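Local structure of sortase (5UTT) at residues Thr67-Leu70 / Gly71-Gly74. The protein is a sortase, a member of the Gram-positive transpeptidase family that probably cleaves sorting signals of surface proteins and joins those proteins to the cell wall. Sequence-based numbering, arbitrary orientation.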
loop_
_atom_site.group_PDB
_atom_site.type_symbol
_atom_site.label_atom_id
_atom_site.label_comp_id
_atom_site.label_asym_id
_atom_site.label_seq_id
_atom_site.Cartn_x
_atom_site.Cartn_y
_atom_site.Cartn_z
ATOM N N THR A 67 -11.307 5.333 -3.317
ATOM C CA THR A 67 -10.249 5.060 -4.281
ATOM C C THR A 67 -10.474 3.712 -4.957
ATOM O O THR A 67 -11.428 2.992 -4.658
ATOM C CB THR A 67 -8.837 5.155 -3.647
ATOM O OG1 THR A 67 -8.598 4.068 -2.744
ATOM C CG2 THR A 67 -8.631 6.514 -2.998
ATOM N N GLN A 68 -9.646 3.408 -5.961
ATOM C CA GLN A 68 -9.867 2.240 -6.790
ATOM C C GLN A 68 -9.498 0.936 -6.084
ATOM O O GLN A 68 -8.822 0.926 -5.022
ATOM C CB GLN A 68 -9.144 2.374 -8.142
ATOM C CG GLN A 68 -9.821 3.350 -9.059
ATOM C CD GLN A 68 -9.791 4.754 -8.548
ATOM O OE1 GLN A 68 -8.721 5.349 -8.385
ATOM N NE2 GLN A 68 -10.956 5.318 -8.318
ATOM N N GLN A 69 -10.004 -0.169 -6.621
ATOM C CA GLN A 69 -9.723 -1.471 -6.059
ATOM C C GLN A 69 -8.328 -1.941 -6.484
ATOM O O GLN A 69 -7.737 -1.452 -7.464
ATOM C CB GLN A 69 -10.793 -2.494 -6.446
ATOM C CG GLN A 69 -12.229 -2.080 -6.168
ATOM C CD GLN A 69 -12.463 -1.600 -4.733
ATOM O OE1 GLN A 69 -11.902 -2.147 -3.762
ATOM N NE2 GLN A 69 -13.293 -0.559 -4.588
ATOM N N LEU A 70 -7.799 -2.895 -5.724
ATOM C CA LEU A 70 -6.495 -3.462 -6.008
ATOM C C LEU A 70 -6.480 -4.144 -7.384
ATOM O O LEU A 70 -7.352 -4.968 -7.723
ATOM C CB LEU A 70 -6.110 -4.439 -4.906
ATOM C CG LEU A 70 -4.765 -5.134 -5.036
ATOM C CD1 LEU A 70 -3.613 -4.155 -5.139
ATOM C CD2 LEU A 70 -4.602 -6.073 -3.846
ATOM N N GLY A 71 -5.512 -3.740 -8.188
ATOM C CA GLY A 71 -5.430 -4.187 -9.576
ATOM C C GLY A 71 -6.158 -3.341 -10.589
ATOM O O GLY A 71 -5.904 -3.497 -11.794
ATOM N N GLU A 72 -7.110 -2.513 -10.144
ATOM C CA GLU A 72 -7.899 -1.679 -11.047
ATOM C C GLU A 72 -7.103 -0.477 -11.560
ATOM O O GLU A 72 -6.269 0.133 -10.851
ATOM C CB GLU A 72 -9.178 -1.213 -10.336
ATOM C CG GLU A 72 -10.139 -0.390 -11.157
ATOM C CD GLU A 72 -11.432 -0.085 -10.423
ATOM O OE1 GLU A 72 -11.433 -0.049 -9.165
ATOM O OE2 GLU A 72 -12.458 0.171 -11.116
ATOM N N VAL A 73 -7.331 -0.139 -12.829
ATOM C CA VAL A 73 -6.754 1.060 -13.323
ATOM C C VAL A 73 -7.142 2.294 -12.460
ATOM O O VAL A 73 -8.332 2.648 -12.276
ATOM C CB VAL A 73 -7.109 1.297 -14.819
ATOM C CG1 VAL A 73 -6.717 2.696 -15.214
ATOM C CG2 VAL A 73 -6.429 0.260 -15.704
ATOM N N GLY A 74 -6.119 2.975 -11.966
ATOM C CA GLY A 74 -6.296 4.118 -11.029
ATOM C C GLY A 74 -5.368 4.007 -9.853
ATOM O O GLY A 74 -4.195 3.661 -10.019
#
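Gln69 and Glu72 hold a tight reversal of the chain together with two hydrogen bonds, one of backbone and one of side chain. The backbone bond, Glu72 N to Gln69 O at 2.9 Å, closes a type II beta turn. Gly71 takes the third position with positive phi, the conformation glycine commonly supplies in such a turn. The second bond returns from the side chain: Glu72 has CG anti to its own N (chi1 -177°) and stays extended beyond it, which carries OE1 back to Gln69 N, 2.9 Å away; the N-H...OE1 angle is 170° and the N-H meets OE1 nearly along its C-O axis. Glu72 thus grips both the N-H and the C=O of Gln69.

Van der Waals contacts come from Gln68, which crosses the Glu72 side chain at about a right angle. Its CB lies 3.5 Å from Glu72 OE1, and its CG packs 3.6 Å from Val73 O. The bend at chi2 directs the amide toward Gly74, with OE1 accepting from Asn75 N.

The turn lies in the loop between strands 61-63 and 74-79 of the sortase domain: Gln68 O receives His63 NE2, Gly71 O receives Arg142 NE, and Leu70 packs on Tyr110 and Phe112 of strand 108-120.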